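Local coordinates for VIN1 (Oscarella pearsei, PDB 6BFI), which probably binds actin filaments and, as a sponge member of the vinculin family, may play a role in cell-cell adhesion, at residues Lys526-Ala531 with Ala581-Pro586. Numbering follows the deposited sequence.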
loop_
_atom_site.group_PDB
_atom_site.type_symbol
_atom_site.label_atom_id
_atom_site.label_comp_id
_atom_site.label_asym_id
_atom_site.label_seq_id
_atom_site.Cartn_x
_atom_site.Cartn_y
_atom_site.Cartn_z
ATOM N N LYS A 526 -40.781 -11.140 15.319
ATOM C CA LYS A 526 -39.584 -11.020 16.143
ATOM C C LYS A 526 -38.723 -12.274 16.060
ATOM O O LYS A 526 -37.490 -12.185 16.096
ATOM C CB LYS A 526 -39.974 -10.745 17.596
ATOM C CG LYS A 526 -40.173 -9.277 17.930
ATOM C CD LYS A 526 -38.836 -8.577 18.110
ATOM C CE LYS A 526 -39.017 -7.161 18.628
ATOM N NZ LYS A 526 -37.708 -6.508 18.904
ATOM N N LEU A 527 -39.352 -13.445 15.937
ATOM C CA LEU A 527 -38.591 -14.689 15.921
ATOM C C LEU A 527 -37.848 -14.874 14.602
ATOM O O LEU A 527 -36.683 -15.284 14.598
ATOM C CB LEU A 527 -39.511 -15.880 16.185
ATOM C CG LEU A 527 -38.775 -17.216 16.291
ATOM C CD1 LEU A 527 -37.983 -17.301 17.589
ATOM C CD2 LEU A 527 -39.741 -18.375 16.168
ATOM N N ILE A 528 -38.503 -14.598 13.472
ATOM C CA ILE A 528 -37.812 -14.727 12.191
ATOM C C ILE A 528 -36.761 -13.637 12.040
ATOM O O ILE A 528 -35.682 -13.871 11.480
ATOM C CB ILE A 528 -38.810 -14.713 11.018
ATOM C CG1 ILE A 528 -39.848 -13.606 11.200
ATOM C CG2 ILE A 528 -39.465 -16.070 10.861
ATOM C CD1 ILE A 528 -40.912 -13.579 10.122
ATOM N N ALA A 529 -37.053 -12.430 12.531
ATOM C CA ALA A 529 -36.073 -11.352 12.462
ATOM C C ALA A 529 -34.832 -11.691 13.277
ATOM O O ALA A 529 -33.703 -11.635 12.770
ATOM C CB ALA A 529 -36.700 -10.044 12.946
ATOM N N LYS A 530 -35.025 -12.062 14.546
ATOM C CA LYS A 530 -33.890 -12.379 15.406
ATOM C C LYS A 530 -33.148 -13.614 14.906
ATOM O O LYS A 530 -31.912 -13.664 14.941
ATOM C CB LYS A 530 -34.371 -12.575 16.843
ATOM C CG LYS A 530 -33.323 -12.265 17.901
ATOM C CD LYS A 530 -32.701 -10.896 17.667
ATOM C CE LYS A 530 -32.507 -10.138 18.970
ATOM N NZ LYS A 530 -33.806 -9.728 19.569
ATOM N N ALA A 531 -33.887 -14.613 14.416
ATOM C CA ALA A 531 -33.260 -15.836 13.924
ATOM C C ALA A 531 -32.408 -15.565 12.689
ATOM O O ALA A 531 -31.273 -16.049 12.587
ATOM C CB ALA A 531 -34.329 -16.887 13.622
ATOM N N ALA A 581 -40.542 -23.325 11.010
ATOM C CA ALA A 581 -41.473 -24.318 11.530
ATOM C C ALA A 581 -42.170 -23.823 12.792
ATOM O O ALA A 581 -43.318 -24.202 13.054
ATOM C CB ALA A 581 -40.745 -25.634 11.802
ATOM N N VAL A 582 -41.503 -22.979 13.582
ATOM C CA VAL A 582 -42.169 -22.387 14.739
ATOM C C VAL A 582 -43.200 -21.360 14.289
ATOM O O VAL A 582 -44.297 -21.278 14.855
ATOM C CB VAL A 582 -41.149 -21.772 15.713
ATOM C CG1 VAL A 582 -41.867 -21.157 16.906
ATOM C CG2 VAL A 582 -40.158 -22.819 16.182
ATOM N N VAL A 583 -42.879 -20.562 13.265
ATOM C CA VAL A 583 -43.876 -19.612 12.780
ATOM C C VAL A 583 -45.063 -20.330 12.151
ATOM O O VAL A 583 -46.156 -19.759 12.067
ATOM C CB VAL A 583 -43.268 -18.599 11.787
ATOM C CG1 VAL A 583 -41.803 -18.387 12.079
ATOM C CG2 VAL A 583 -43.491 -19.026 10.339
ATOM N N THR A 584 -44.883 -21.581 11.717
ATOM C CA THR A 584 -46.008 -22.340 11.183
ATOM C C THR A 584 -46.929 -22.812 12.302
ATOM O O THR A 584 -48.152 -22.645 12.226
ATOM C CB THR A 584 -45.501 -23.528 10.365
ATOM O OG1 THR A 584 -44.511 -23.077 9.432
ATOM C CG2 THR A 584 -46.646 -24.171 9.600
ATOM N N SER A 585 -46.356 -23.409 13.352
ATOM C CA SER A 585 -47.100 -23.884 14.518
ATOM C C SER A 585 -46.511 -23.227 15.761
ATOM O O SER A 585 -45.655 -23.814 16.442
ATOM C CB SER A 585 -47.053 -25.407 14.631
ATOM O OG SER A 585 -47.656 -26.026 13.509
ATOM N N PRO A 586 -46.941 -22.004 16.089
ATOM C CA PRO A 586 -46.377 -21.311 17.258
ATOM C C PRO A 586 -46.734 -21.950 18.589
ATOM O O PRO A 586 -46.096 -21.624 19.598
ATOM C CB PRO A 586 -46.970 -19.897 17.153
ATOM C CG PRO A 586 -47.439 -19.772 15.734
ATOM C CD PRO A 586 -47.870 -21.147 15.336
#
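Leu527 meets Val582, and Ile528 meets Val583, where the beginning of helix 524-550 passes the last turn of helix 572-584. The two helices run in opposite directions; helix 589-615 packs against both and helix 496-519 against the first, in an antiparallel helical bundle of the kind from which vinculin-family proteins are built. The contact is small, about 140 Å² summed over both sides, and is wholly apolar, made mostly of methyl groups. Leu527 places CD2 against the branch of Val582, 3.6 Å from CG1 and 3.7 Å from CB, and the two side chains cross nearly at right angles. The torsion behind this sets CG of Leu527 opposite its backbone N (chi1 -176°), while CG1 of Val582 likewise lies anti to N. One residue further along each helix, the branch methyl CG2 of Ile528 touches CG1 of Val583 at 3.5 Å, again roughly perpendicular. In Val583 chi1 is -28°, off the staggered positions, which would cost some torsional strain if the modelled pose is right. The nearest CA atoms of the two segments, those of Ile528 and Val583, are 7.8 Å apart, so that only side chains meet. Leu527 and Val582 form the buried half of the contact: Phe595 of helix 589-615 touches both, Ile591 adds to the cover of Val582, and Ala518 of helix 496-519 packs on Leu527. Ile528 and Val583 remain partly exposed at the margin of the bundle. Around Leu527 the helix is regular, with Leu527 O accepting the N-H of Ala531 (N to O 2.9 Å). The partner helix, by contrast, is ending: Ser585 leaves helical backbone angles one residue before Pro586, yet its N still reaches Ala581 O at 3.2 Å.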